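Local coordinates for MSHA biogenesis protein MshE (Vibrio cholerae, PDB 5HTL) that binds the bacterial second messenger cyclic di-GMP through its MshEN domain and, by its name, probably serves in biogenesis of the MSHA pilus, at residues R7-E17 / L54-L62; A87-I95 / I104-A114. All coordinates share one frame; numbering follows the deposited sequence.

Contact 1: residues R7-E17 / L54-L62; sequences RKRLGDLLVEE and LLNFLAQQL. With C2E (9,9'-[(2R,3R,3aS,5S,7aR,9R,10R,10aS,12S,14aR)-3,5,10,12-tetrahydroxy-5,12-dioxidooctahydro-2H,7H-difuro[3,2-d:3',2'-j][1,3,7,9,2,8]tetraoxadiphosphacyclododecine-2,9-diyl]bis(2-amino-1,9-dihydro-6H-purin-6-one)), chain C.
Helix-on-helix packing that doubles as one wall of a nucleotide site joins Q61, L13 and F57: helix 10-16, with the extended residues that lead into it, lies across the C-terminal part of helix 51-62, the two short axes 10.5 Å apart at 112°. The end of the contact next to the ligand is polar and is held by Q61. Its CG stands anti to the backbone N (chi1 -177°) and the chain runs out straight, which carries the amide past R7 to K8. There Q61 NE2 donates to K8 O at 2.8 Å, nearly straight at 170° and within the amide's own plane, and the same NE2 reaches C2E O2P. Q61 OE1 accepts from the ribose hydroxyl C2E O2A at 2.7 Å, so both ends of the amide are used and its rotation is fixed; glutamine suits a place that needs a donor and an acceptor on one flat group. This is the cyclic di-GMP pocket of the MshEN domain. L10 N gives a second bond to C2E O2P (2.7 Å) and G11 N donates to the guanine N7, both from the first turn of helix 10-16, while the R9 guanidinium lies with C2E N1 over its centre, 3.2 Å above the plane. R7 NH1 meets C2E O2A at 3.0 Å, L62 CD2 covers one face of the R7 guanidinium, and R7 NH2 forms a salt bridge with E116 of the second subunit. Away from the nucleotide the contact turns oily: L13 CD2 comes obliquely to F57 CD1 at 3.4 Å, and L14 CD2 presses on F57 CB.

Contact 2: residues A87-I95 / I104-A114; sequences ARRLRALVI and IAMSDPADLFA. With C2E (9,9'-[(2R,3R,3aS,5S,7aR,9R,10R,10aS,12S,14aR)-3,5,10,12-tetrahydroxy-5,12-dioxidooctahydro-2H,7H-difuro[3,2-d:3',2'-j][1,3,7,9,2,8]tetraoxadiphosphacyclododecine-2,9-diyl]bis(2-amino-1,9-dihydro-6H-purin-6-one)), chain C.
CG of R91 stands anti to the carbonyl carbon (chi1 -60°) and the chain bends at chi3 (-66°), so that the side chain folds back over S107, whose OG, set between its own backbone N and carbonyl carbon (chi1 78°), sits 3.3 Å above the guanidinium plane and toward its rim. Arginine suits this edge because its long chain can pack while its end still finds charge: R91 NH1 forms a salt bridge with E134, and NH2 reaches D111 OD1 through a water. Next to it the backbone does the joining. S107 N donates to R91 O at 3.2 Å, and L93 and A105 form the hydrogen-bonded pair, L93 N to A105 O at 2.9 Å and A105 N to L93 O at the same length. These belong to the antiparallel beta hairpin of strands 92-98 and 101-106, where A92 with M106, a selenomethionine here, and V94 with I104 make the flanking non-hydrogen-bonded pairs. Helix 84-90 runs into it through a Schellman motif, with R91 at positive phi and A92 N bonded to A87 O. Small A92 leaves room for its neighbours: its CB touches M106 CG at 3.9 Å and I104 CG2, on the face that L118 of helix 112-121 also packs against. L90 CD2 meets A114 CB at 3.8 Å, bringing the two helices together. D111 caps helix 112-121, its OD2 accepting from A114 N, while its OD1 accepts a hydrogen bond from the water that R89 NH2 also binds; R89 NH2 lies at the edge of the F113 ring, 3.5 Å from F113 CD2. Beyond the strand, D108 OD1 accepts from the guanine amino group C2E N21 at 2.9 Å, a carboxylate oxygen being a natural acceptor for an exocyclic amino N-H.

Contact 1 is partly buried, well away from the centre of the chain, and joins two helices and the loop that leads into one of them; contact 2 is buried nearer that centre and ties a hairpin to the helices before and after it. They share no element, and contact 1 closes before contact 2 opens, yet L62 CD1 packs against P109 and A110. One cyclic di-GMP touches both. From 7-17 and 54-62 it receives bonds to phosphate, ribose and one guanine, whereas 104-114 supplies a carboxylate to the other guanine. Side-chain amide and ligand carry the polar chemistry of contact 1; in contact 2 it is mostly strand pairing, with charges and waters near the edge.

Contact 1: residues R7-E17 / L54-L62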
loop_
_atom_site.group_PDB
_atom_site.type_symbol
_atom_site.label_atom_id
_atom_site.label_comp_id
_atom_site.label_asym_id
_atom_site.label_seq_id
_atom_site.Cartn_x
_atom_site.Cartn_y
_atom_site.Cartn_z
ATOM N N ARG A 7 -4.216 0.348 -10.672
ATOM C CA ARG A 7 -3.037 -0.489 -10.744
ATOM C C ARG A 7 -2.780 -0.821 -12.206
ATOM O O ARG A 7 -3.667 -0.654 -13.050
ATOM C CB ARG A 7 -3.327 -1.777 -9.989
ATOM C CG ARG A 7 -4.476 -2.540 -10.621
ATOM C CD ARG A 7 -5.059 -3.581 -9.696
ATOM N NE ARG A 7 -5.837 -2.939 -8.645
ATOM C CZ ARG A 7 -6.633 -3.586 -7.805
ATOM N NH1 ARG A 7 -6.762 -4.904 -7.897
ATOM N NH2 ARG A 7 -7.311 -2.910 -6.884
ATOM N N LYS A 8 -1.575 -1.286 -12.505
ATOM C CA LYS A 8 -1.311 -1.848 -13.817
ATOM C C LYS A 8 -1.959 -3.228 -13.809
ATOM O O LYS A 8 -1.807 -3.970 -12.844
ATOM C CB LYS A 8 0.190 -1.969 -14.044
ATOM C CG LYS A 8 0.551 -2.550 -15.388
ATOM C CD LYS A 8 2.040 -2.769 -15.498
ATOM C CE LYS A 8 2.374 -3.276 -16.873
ATOM N NZ LYS A 8 1.998 -2.274 -17.912
ATOM N N ARG A 9 -2.692 -3.593 -14.855
ATOM C CA ARG A 9 -3.361 -4.890 -14.795
ATOM C C ARG A 9 -2.360 -6.042 -14.818
ATOM O O ARG A 9 -1.259 -5.929 -15.374
ATOM C CB ARG A 9 -4.471 -5.032 -15.839
ATOM C CG ARG A 9 -4.014 -4.953 -17.253
ATOM C CD ARG A 9 -5.211 -4.897 -18.183
ATOM N NE ARG A 9 -4.770 -4.947 -19.564
ATOM C CZ ARG A 9 -5.588 -4.929 -20.607
ATOM N NH1 ARG A 9 -6.901 -4.858 -20.425
ATOM N NH2 ARG A 9 -5.088 -4.980 -21.825
ATOM N N LEU A 10 -2.744 -7.145 -14.190
ATOM C CA LEU A 10 -1.802 -8.202 -13.856
ATOM C C LEU A 10 -1.194 -8.886 -15.069
ATOM O O LEU A 10 0.003 -9.145 -15.078
ATOM C CB LEU A 10 -2.454 -9.227 -12.919
ATOM C CG LEU A 10 -1.515 -10.315 -12.407
ATOM C CD1 LEU A 10 -0.421 -9.708 -11.546
ATOM C CD2 LEU A 10 -2.308 -11.357 -11.638
ATOM N N GLY A 11 -2.001 -9.164 -16.095
ATOM C CA GLY A 11 -1.491 -9.797 -17.302
ATOM C C GLY A 11 -0.356 -9.006 -17.932
ATOM O O GLY A 11 0.731 -9.546 -18.161
ATOM N N ASP A 12 -0.600 -7.726 -18.201
ATOM C CA ASP A 12 0.417 -6.865 -18.794
ATOM C C ASP A 12 1.663 -6.785 -17.933
ATOM O O ASP A 12 2.772 -6.777 -18.456
ATOM C CB ASP A 12 -0.144 -5.464 -19.040
ATOM C CG ASP A 12 -1.242 -5.452 -20.087
ATOM O OD1 ASP A 12 -1.187 -6.281 -21.022
ATOM O OD2 ASP A 12 -2.158 -4.612 -19.969
ATOM N N LEU A 13 1.486 -6.743 -16.617
ATOM C CA LEU A 13 2.627 -6.712 -15.710
ATOM C C LEU A 13 3.481 -7.973 -15.877
ATOM O O LEU A 13 4.709 -7.906 -15.987
ATOM C CB LEU A 13 2.128 -6.575 -14.263
ATOM C CG LEU A 13 3.141 -6.453 -13.122
ATOM C CD1 LEU A 13 2.477 -5.792 -11.935
ATOM C CD2 LEU A 13 3.650 -7.803 -12.691
ATOM N N LEU A 14 2.828 -9.132 -15.876
ATOM C CA LEU A 14 3.537 -10.401 -15.988
ATOM C C LEU A 14 4.222 -10.570 -17.342
ATOM O O LEU A 14 5.278 -11.183 -17.436
ATOM C CB LEU A 14 2.570 -11.558 -15.742
ATOM C CG LEU A 14 2.014 -11.635 -14.319
ATOM C CD1 LEU A 14 0.927 -12.691 -14.244
ATOM C CD2 LEU A 14 3.126 -11.952 -13.343
ATOM N N VAL A 15 3.619 -10.048 -18.402
ATOM C CA VAL A 15 4.241 -10.137 -19.720
ATOM C C VAL A 15 5.441 -9.214 -19.806
ATOM O O VAL A 15 6.497 -9.613 -20.283
ATOM C CB VAL A 15 3.251 -9.805 -20.842
ATOM C CG1 VAL A 15 3.971 -9.721 -22.188
ATOM C CG2 VAL A 15 2.168 -10.843 -20.904
ATOM N N GLU A 16 5.270 -7.983 -19.336
ATOM C CA GLU A 16 6.342 -6.997 -19.403
ATOM C C GLU A 16 7.545 -7.408 -18.578
ATOM O O GLU A 16 8.680 -7.105 -18.943
ATOM C CB GLU A 16 5.843 -5.629 -18.963
ATOM C CG GLU A 16 4.898 -4.981 -19.954
ATOM C CD GLU A 16 4.411 -3.631 -19.483
ATOM O OE1 GLU A 16 5.039 -3.064 -18.561
ATOM O OE2 GLU A 16 3.400 -3.143 -20.031
ATOM N N GLU A 17 7.317 -8.097 -17.469
ATOM C CA GLU A 17 8.439 -8.508 -16.630
ATOM C C GLU A 17 8.974 -9.897 -16.975
ATOM O O GLU A 17 9.830 -10.445 -16.273
ATOM C CB GLU A 17 8.100 -8.342 -15.146
ATOM C CG GLU A 17 7.885 -6.871 -14.772
ATOM C CD GLU A 17 8.940 -5.932 -15.374
ATOM O OE1 GLU A 17 10.141 -6.282 -15.389
ATOM O OE2 GLU A 17 8.565 -4.833 -15.837
ATOM N N LEU A 54 3.048 -15.538 -8.351
ATOM C CA LEU A 54 1.818 -14.768 -8.194
ATOM C C LEU A 54 1.858 -13.858 -6.961
ATOM O O LEU A 54 1.501 -12.680 -7.047
ATOM C CB LEU A 54 0.595 -15.684 -8.158
ATOM C CG LEU A 54 -0.756 -14.985 -7.938
ATOM C CD1 LEU A 54 -0.987 -13.932 -9.032
ATOM C CD2 LEU A 54 -1.895 -16.000 -7.872
ATOM N N LEU A 55 2.295 -14.411 -5.832
ATOM C CA LEU A 55 2.457 -13.660 -4.591
ATOM C C LEU A 55 3.339 -12.424 -4.801
ATOM O O LEU A 55 2.960 -11.291 -4.455
ATOM C CB LEU A 55 3.087 -14.582 -3.542
ATOM C CG LEU A 55 3.419 -14.051 -2.148
ATOM C CD1 LEU A 55 2.201 -14.072 -1.262
ATOM C CD2 LEU A 55 4.511 -14.888 -1.532
ATOM N N ASN A 56 4.503 -12.641 -5.401
ATOM C CA ASN A 56 5.463 -11.571 -5.598
ATOM C C ASN A 56 4.963 -10.479 -6.550
ATOM O O ASN A 56 5.213 -9.295 -6.335
ATOM C CB ASN A 56 6.801 -12.137 -6.093
ATOM C CG ASN A 56 7.523 -12.952 -5.031
ATOM O OD1 ASN A 56 7.371 -12.713 -3.834
ATOM N ND2 ASN A 56 8.316 -13.922 -5.472
ATOM N N PHE A 57 4.259 -10.871 -7.606
ATOM C CA PHE A 57 3.788 -9.884 -8.572
ATOM C C PHE A 57 2.483 -9.194 -8.198
ATOM O O PHE A 57 2.269 -8.047 -8.592
ATOM C CB PHE A 57 3.815 -10.448 -9.997
ATOM C CG PHE A 57 5.205 -10.645 -10.498
ATOM C CD1 PHE A 57 5.934 -9.564 -10.946
ATOM C CD2 PHE A 57 5.813 -11.878 -10.441
ATOM C CE1 PHE A 57 7.232 -9.720 -11.384
ATOM C CE2 PHE A 57 7.119 -12.039 -10.864
ATOM C CZ PHE A 57 7.822 -10.958 -11.333
ATOM N N LEU A 58 1.636 -9.859 -7.415
ATOM C CA LEU A 58 0.509 -9.165 -6.789
ATOM C C LEU A 58 1.051 -8.081 -5.860
ATOM O O LEU A 58 0.561 -6.954 -5.852
ATOM C CB LEU A 58 -0.360 -10.144 -6.001
ATOM C CG LEU A 58 -1.340 -10.980 -6.817
ATOM C CD1 LEU A 58 -2.049 -12.001 -5.931
ATOM C CD2 LEU A 58 -2.349 -10.086 -7.524
ATOM N N ALA A 59 2.087 -8.415 -5.097
ATOM C CA ALA A 59 2.721 -7.434 -4.223
ATOM C C ALA A 59 3.247 -6.240 -5.018
ATOM O O ALA A 59 3.041 -5.088 -4.638
ATOM C CB ALA A 59 3.826 -8.071 -3.405
ATOM N N GLN A 60 3.924 -6.501 -6.129
ATOM C CA GLN A 60 4.400 -5.408 -6.968
ATOM C C GLN A 60 3.234 -4.582 -7.531
ATOM O O GLN A 60 3.247 -3.351 -7.481
ATOM C CB GLN A 60 5.270 -5.956 -8.101
ATOM C CG GLN A 60 5.792 -4.888 -9.039
ATOM C CD GLN A 60 6.835 -5.420 -10.005
ATOM O OE1 GLN A 60 7.330 -6.535 -9.849
ATOM N NE2 GLN A 60 7.181 -4.617 -11.005
ATOM N N GLN A 61 2.229 -5.267 -8.063
ATOM C CA GLN A 61 1.048 -4.596 -8.606
ATOM C C GLN A 61 0.372 -3.657 -7.613
ATOM O O GLN A 61 -0.028 -2.536 -7.958
ATOM C CB GLN A 61 0.032 -5.633 -9.075
ATOM C CG GLN A 61 -1.192 -4.996 -9.711
ATOM C CD GLN A 61 -2.320 -5.968 -9.957
ATOM O OE1 GLN A 61 -2.680 -6.757 -9.079
ATOM N NE2 GLN A 61 -2.897 -5.912 -11.157
ATOM N N LEU A 62 0.213 -4.130 -6.377
ATOM C CA LEU A 62 -0.494 -3.391 -5.342
ATOM C C LEU A 62 0.398 -2.466 -4.513
ATOM O O LEU A 62 -0.084 -1.810 -3.584
ATOM C CB LEU A 62 -1.221 -4.377 -4.433
ATOM C CG LEU A 62 -2.199 -5.301 -5.166
ATOM C CD1 LEU A 62 -2.811 -6.304 -4.180
ATOM C CD2 LEU A 62 -3.273 -4.466 -5.886
HETATM P P1 C2E C . -6.412 -6.343 -12.544
HETATM O O2P C2E C . -5.015 -6.888 -12.719
HETATM O O1P C2E C . -6.468 -4.835 -12.671
HETATM O "O5'" C2E C . -7.340 -7.033 -13.621
HETATM C "C5'" C2E C . -8.733 -6.913 -13.703
HETATM C "C4'" C2E C . -9.369 -7.851 -14.622
HETATM O "O4'" C2E C . -8.932 -7.640 -15.930
HETATM C "C3'" C2E C . -9.017 -9.277 -14.300
HETATM O "O3'" C2E C . -10.002 -9.842 -13.470
HETATM C "C2'" C2E C . -8.880 -9.890 -15.546
HETATM O "O2'" C2E C . -10.121 -10.517 -15.936
HETATM C "C1'" C2E C . -8.499 -8.833 -16.514
HETATM N N9 C2E C . -7.079 -8.751 -16.666
HETATM C C8 C2E C . -5.997 -8.776 -15.893
HETATM N N7 C2E C . -4.948 -8.601 -16.706
HETATM C C5 C2E C . -5.392 -8.463 -17.991
HETATM C C6 C2E C . -4.710 -8.252 -19.195
HETATM O O6 C2E C . -3.365 -8.164 -19.217
HETATM N N1 C2E C . -5.409 -8.153 -20.332
HETATM C C2 C2E C . -6.742 -8.238 -20.305
HETATM N N2 C2E C . -7.431 -8.125 -21.553
HETATM N N3 C2E C . -7.448 -8.436 -19.170
HETATM C C4 C2E C . -6.802 -8.555 -17.988
HETATM P P11 C2E C . -9.615 -10.867 -12.313
HETATM O O21 C2E C . -10.872 -11.470 -11.710
HETATM O O11 C2E C . -8.813 -11.969 -12.941
HETATM O O5A C2E C . -8.681 -10.208 -11.250
HETATM C C5A C2E C . -9.109 -9.118 -10.450
HETATM C C4A C2E C . -8.069 -8.391 -9.767
HETATM O O4A C2E C . -7.465 -9.235 -8.728
HETATM C C3A C2E C . -6.939 -8.026 -10.650
HETATM O O3A C2E C . -6.986 -6.691 -11.112
HETATM C C2A C2E C . -5.717 -8.263 -9.856
HETATM O O2A C2E C . -5.310 -7.174 -9.128
HETATM C C1A C2E C . -6.071 -9.344 -8.899
HETATM N N91 C2E C . -5.823 -10.726 -9.290
HETATM C C81 C2E C . -5.786 -11.265 -10.525
HETATM N N71 C2E C . -5.566 -12.588 -10.432
HETATM C C51 C2E C . -5.468 -12.906 -9.119
HETATM C C61 C2E C . -5.258 -14.081 -8.389
HETATM O O61 C2E C . -5.093 -15.309 -9.008
HETATM N N11 C2E C . -5.215 -14.028 -7.059
HETATM C C21 C2E C . -5.374 -12.876 -6.414
HETATM N N21 C2E C . -5.306 -12.927 -5.009
HETATM N N31 C2E C . -5.587 -11.722 -7.059
HETATM C C41 C2E C . -5.637 -11.725 -8.408
HETATM O O HOH W 1 0.478 -1.454 -10.512
#

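Contact 2: residues A87-I95 / I104-A114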
loop_
_atom_site.group_PDB
_atom_site.type_symbol
_atom_site.label_atom_id
_atom_site.label_comp_id
_atom_site.label_asym_id
_atom_site.label_seq_id
_atom_site.Cartn_x
_atom_site.Cartn_y
_atom_site.Cartn_z
ATOM N N ALA A 87 -10.922 -12.910 11.515
ATOM C CA ALA A 87 -9.584 -13.088 10.966
ATOM C C ALA A 87 -9.544 -14.294 10.025
ATOM O O ALA A 87 -9.051 -14.206 8.905
ATOM C CB ALA A 87 -8.574 -13.246 12.103
ATOM N N ARG A 88 -10.095 -15.416 10.463
ATOM C CA ARG A 88 -10.130 -16.618 9.640
ATOM C C ARG A 88 -11.003 -16.452 8.399
ATOM O O ARG A 88 -10.586 -16.835 7.310
ATOM C CB ARG A 88 -10.551 -17.833 10.472
ATOM C CG ARG A 88 -9.490 -18.215 11.514
ATOM C CD ARG A 88 -9.905 -19.472 12.291
ATOM N NE ARG A 88 -8.907 -19.891 13.277
ATOM C CZ ARG A 88 -7.849 -20.659 13.012
ATOM N NH1 ARG A 88 -7.600 -21.079 11.775
ATOM N NH2 ARG A 88 -7.014 -20.997 13.983
ATOM N N ARG A 89 -12.182 -15.853 8.544
ATOM C CA ARG A 89 -13.071 -15.638 7.391
ATOM C C ARG A 89 -12.418 -14.783 6.318
ATOM O O ARG A 89 -12.519 -15.083 5.122
ATOM C CB ARG A 89 -14.387 -14.970 7.810
ATOM C CG ARG A 89 -15.339 -14.697 6.626
ATOM C CD ARG A 89 -15.258 -13.240 6.185
ATOM N NE ARG A 89 -15.889 -12.918 4.900
ATOM C CZ ARG A 89 -15.256 -12.892 3.727
ATOM N NH1 ARG A 89 -13.967 -13.196 3.647
ATOM N NH2 ARG A 89 -15.916 -12.564 2.624
ATOM N N LEU A 90 -11.736 -13.722 6.756
ATOM C CA LEU A 90 -11.199 -12.702 5.869
ATOM C C LEU A 90 -9.768 -12.995 5.450
ATOM O O LEU A 90 -9.202 -12.271 4.616
ATOM C CB LEU A 90 -11.252 -11.345 6.580
ATOM C CG LEU A 90 -12.662 -10.854 6.904
ATOM C CD1 LEU A 90 -12.623 -9.636 7.815
ATOM C CD2 LEU A 90 -13.376 -10.522 5.606
ATOM N N ARG A 91 -9.183 -14.047 6.015
ATOM C CA ARG A 91 -7.766 -14.376 5.827
ATOM C C ARG A 91 -6.891 -13.140 6.054
ATOM O O ARG A 91 -6.097 -12.739 5.195
ATOM C CB ARG A 91 -7.521 -15.047 4.471
ATOM C CG ARG A 91 -8.307 -16.362 4.316
ATOM C CD ARG A 91 -8.145 -16.947 2.918
ATOM N NE ARG A 91 -8.761 -16.086 1.917
ATOM C CZ ARG A 91 -8.581 -16.209 0.605
ATOM N NH1 ARG A 91 -7.815 -17.181 0.128
ATOM N NH2 ARG A 91 -9.173 -15.367 -0.225
ATOM N N ALA A 92 -7.043 -12.560 7.239
ATOM C CA ALA A 92 -6.383 -11.308 7.620
ATOM C C ALA A 92 -5.916 -11.423 9.053
ATOM O O ALA A 92 -6.638 -11.938 9.898
ATOM C CB ALA A 92 -7.353 -10.151 7.484
ATOM N N LEU A 93 -4.705 -10.955 9.325
ATOM C CA LEU A 93 -4.135 -10.978 10.670
ATOM C C LEU A 93 -3.573 -9.613 11.019
ATOM O O LEU A 93 -2.740 -9.077 10.291
ATOM C CB LEU A 93 -3.004 -12.008 10.741
ATOM C CG LEU A 93 -2.299 -12.208 12.090
ATOM C CD1 LEU A 93 -3.258 -12.891 13.044
ATOM C CD2 LEU A 93 -1.032 -13.043 11.955
ATOM N N VAL A 94 -4.019 -9.051 12.136
ATOM C CA VAL A 94 -3.460 -7.804 12.638
ATOM C C VAL A 94 -2.124 -8.093 13.312
ATOM O O VAL A 94 -2.066 -8.832 14.300
ATOM C CB VAL A 94 -4.385 -7.152 13.679
ATOM C CG1 VAL A 94 -3.811 -5.811 14.117
ATOM C CG2 VAL A 94 -5.782 -6.983 13.109
ATOM N N ILE A 95 -1.045 -7.556 12.744
ATOM C CA ILE A 95 0.302 -7.840 13.244
ATOM C C ILE A 95 0.978 -6.634 13.878
ATOM O O ILE A 95 2.047 -6.758 14.470
ATOM C CB ILE A 95 1.226 -8.435 12.145
ATOM C CG1 ILE A 95 1.452 -7.432 11.012
ATOM C CG2 ILE A 95 0.651 -9.753 11.615
ATOM C CD1 ILE A 95 2.517 -7.875 9.978
ATOM N N ILE A 104 -1.827 -4.944 8.731
ATOM C CA ILE A 104 -2.623 -6.148 8.535
ATOM C C ILE A 104 -2.043 -6.992 7.408
ATOM O O ILE A 104 -1.907 -6.530 6.274
ATOM C CB ILE A 104 -4.094 -5.798 8.210
ATOM C CG1 ILE A 104 -4.704 -4.958 9.344
ATOM C CG2 ILE A 104 -4.917 -7.071 7.971
ATOM C CD1 ILE A 104 -6.184 -4.665 9.176
ATOM N N ALA A 105 -1.710 -8.237 7.740
ATOM C CA ALA A 105 -1.268 -9.206 6.736
ATOM C C ALA A 105 -2.479 -9.907 6.146
ATOM O O ALA A 105 -3.336 -10.378 6.885
ATOM C CB ALA A 105 -0.309 -10.218 7.357
HETATM N N MSE A 106 -2.583 -9.948 4.825
HETATM C CA MSE A 106 -3.676 -10.663 4.168
HETATM C C MSE A 106 -3.142 -11.603 3.120
HETATM O O MSE A 106 -2.111 -11.339 2.509
HETATM C CB MSE A 106 -4.619 -9.685 3.479
HETATM C CG MSE A 106 -5.349 -8.774 4.413
HETATM SE SE MSE A 106 -6.570 -7.679 3.398
HETATM C CE MSE A 106 -7.879 -9.015 2.906
ATOM N N SER A 107 -3.858 -12.695 2.885
ATOM C CA SER A 107 -3.496 -13.614 1.816
ATOM C C SER A 107 -3.924 -13.018 0.480
ATOM O O SER A 107 -3.292 -13.254 -0.548
ATOM C CB SER A 107 -4.184 -14.958 2.015
ATOM O OG SER A 107 -5.525 -14.879 1.606
ATOM N N ASP A 108 -4.994 -12.231 0.495
ATOM C CA ASP A 108 -5.472 -11.592 -0.728
ATOM C C ASP A 108 -5.853 -10.128 -0.510
ATOM O O ASP A 108 -7.015 -9.802 -0.324
ATOM C CB ASP A 108 -6.647 -12.377 -1.322
ATOM C CG ASP A 108 -7.070 -11.856 -2.678
ATOM O OD1 ASP A 108 -6.392 -10.955 -3.206
ATOM O OD2 ASP A 108 -8.086 -12.361 -3.206
ATOM N N PRO A 109 -4.864 -9.228 -0.542
ATOM C CA PRO A 109 -5.178 -7.807 -0.361
ATOM C C PRO A 109 -5.945 -7.210 -1.552
ATOM O O PRO A 109 -6.468 -6.108 -1.431
ATOM C CB PRO A 109 -3.792 -7.154 -0.204
ATOM C CG PRO A 109 -2.826 -8.154 -0.725
ATOM C CD PRO A 109 -3.421 -9.497 -0.498
ATOM N N ALA A 110 -6.029 -7.943 -2.659
ATOM C CA ALA A 110 -6.840 -7.542 -3.814
ATOM C C ALA A 110 -8.321 -7.885 -3.636
ATOM O O ALA A 110 -9.153 -7.528 -4.474
ATOM C CB ALA A 110 -6.299 -8.180 -5.083
ATOM N N ASP A 111 -8.651 -8.571 -2.546
ATOM C CA ASP A 111 -10.029 -8.982 -2.276
ATOM C C ASP A 111 -10.801 -7.820 -1.657
ATOM O O ASP A 111 -10.792 -7.620 -0.435
ATOM C CB ASP A 111 -10.030 -10.203 -1.347
ATOM C CG ASP A 111 -11.428 -10.775 -1.090
ATOM O OD1 ASP A 111 -11.524 -11.867 -0.477
ATOM O OD2 ASP A 111 -12.440 -10.152 -1.474
ATOM N N LEU A 112 -11.482 -7.063 -2.510
ATOM C CA LEU A 112 -12.173 -5.860 -2.067
ATOM C C LEU A 112 -13.426 -6.165 -1.263
ATOM O O LEU A 112 -13.834 -5.378 -0.412
ATOM C CB LEU A 112 -12.506 -4.975 -3.268
ATOM C CG LEU A 112 -11.278 -4.458 -4.022
ATOM C CD1 LEU A 112 -11.680 -3.496 -5.132
ATOM C CD2 LEU A 112 -10.315 -3.791 -3.052
ATOM N N PHE A 113 -14.037 -7.311 -1.533
ATOM C CA PHE A 113 -15.160 -7.780 -0.734
ATOM C C PHE A 113 -14.683 -7.998 0.709
ATOM O O PHE A 113 -15.314 -7.533 1.658
ATOM C CB PHE A 113 -15.714 -9.073 -1.340
ATOM C CG PHE A 113 -17.062 -9.467 -0.811
ATOM C CD1 PHE A 113 -18.197 -8.750 -1.161
ATOM C CD2 PHE A 113 -17.196 -10.566 0.016
ATOM C CE1 PHE A 113 -19.437 -9.114 -0.684
ATOM C CE2 PHE A 113 -18.442 -10.935 0.505
ATOM C CZ PHE A 113 -19.557 -10.208 0.144
ATOM N N ALA A 114 -13.546 -8.678 0.869
ATOM C CA ALA A 114 -12.957 -8.866 2.200
ATOM C C ALA A 114 -12.494 -7.547 2.823
ATOM O O ALA A 114 -12.631 -7.341 4.020
ATOM C CB ALA A 114 -11.809 -9.883 2.155
HETATM P P1 C2E C . -6.412 -6.343 -12.544
HETATM O O2P C2E C . -5.015 -6.888 -12.719
HETATM O O1P C2E C . -6.468 -4.835 -12.671
HETATM O "O5'" C2E C . -7.340 -7.033 -13.621
HETATM C "C5'" C2E C . -8.733 -6.913 -13.703
HETATM C "C4'" C2E C . -9.369 -7.851 -14.622
HETATM O "O4'" C2E C . -8.932 -7.640 -15.930
HETATM C "C3'" C2E C . -9.017 -9.277 -14.300
HETATM O "O3'" C2E C . -10.002 -9.842 -13.470
HETATM C "C2'" C2E C . -8.880 -9.890 -15.546
HETATM O "O2'" C2E C . -10.121 -10.517 -15.936
HETATM C "C1'" C2E C . -8.499 -8.833 -16.514
HETATM N N9 C2E C . -7.079 -8.751 -16.666
HETATM C C8 C2E C . -5.997 -8.776 -15.893
HETATM N N7 C2E C . -4.948 -8.601 -16.706
HETATM C C5 C2E C . -5.392 -8.463 -17.991
HETATM C C6 C2E C . -4.710 -8.252 -19.195
HETATM O O6 C2E C . -3.365 -8.164 -19.217
HETATM N N1 C2E C . -5.409 -8.153 -20.332
HETATM C C2 C2E C . -6.742 -8.238 -20.305
HETATM N N2 C2E C . -7.431 -8.125 -21.553
HETATM N N3 C2E C . -7.448 -8.436 -19.170
HETATM C C4 C2E C . -6.802 -8.555 -17.988
HETATM P P11 C2E C . -9.615 -10.867 -12.313
HETATM O O21 C2E C . -10.872 -11.470 -11.710
HETATM O O11 C2E C . -8.813 -11.969 -12.941
HETATM O O5A C2E C . -8.681 -10.208 -11.250
HETATM C C5A C2E C . -9.109 -9.118 -10.450
HETATM C C4A C2E C . -8.069 -8.391 -9.767
HETATM O O4A C2E C . -7.465 -9.235 -8.728
HETATM C C3A C2E C . -6.939 -8.026 -10.650
HETATM O O3A C2E C . -6.986 -6.691 -11.112
HETATM C C2A C2E C . -5.717 -8.263 -9.856
HETATM O O2A C2E C . -5.310 -7.174 -9.128
HETATM C C1A C2E C . -6.071 -9.344 -8.899
HETATM N N91 C2E C . -5.823 -10.726 -9.290
HETATM C C81 C2E C . -5.786 -11.265 -10.525
HETATM N N71 C2E C . -5.566 -12.588 -10.432
HETATM C C51 C2E C . -5.468 -12.906 -9.119
HETATM C C61 C2E C . -5.258 -14.081 -8.389
HETATM O O61 C2E C . -5.093 -15.309 -9.008
HETATM N N11 C2E C . -5.215 -14.028 -7.059
HETATM C C21 C2E C . -5.374 -12.876 -6.414
HETATM N N21 C2E C . -5.306 -12.927 -5.009
HETATM N N31 C2E C . -5.587 -11.722 -7.059
HETATM C C41 C2E C . -5.637 -11.725 -8.408
HETATM O O HOH W 2 -13.836 -12.922 0.459
HETATM O O HOH W 3 -9.623 -12.675 1.352
HETATM O O HOH W 4 -7.047 -12.113 2.379
#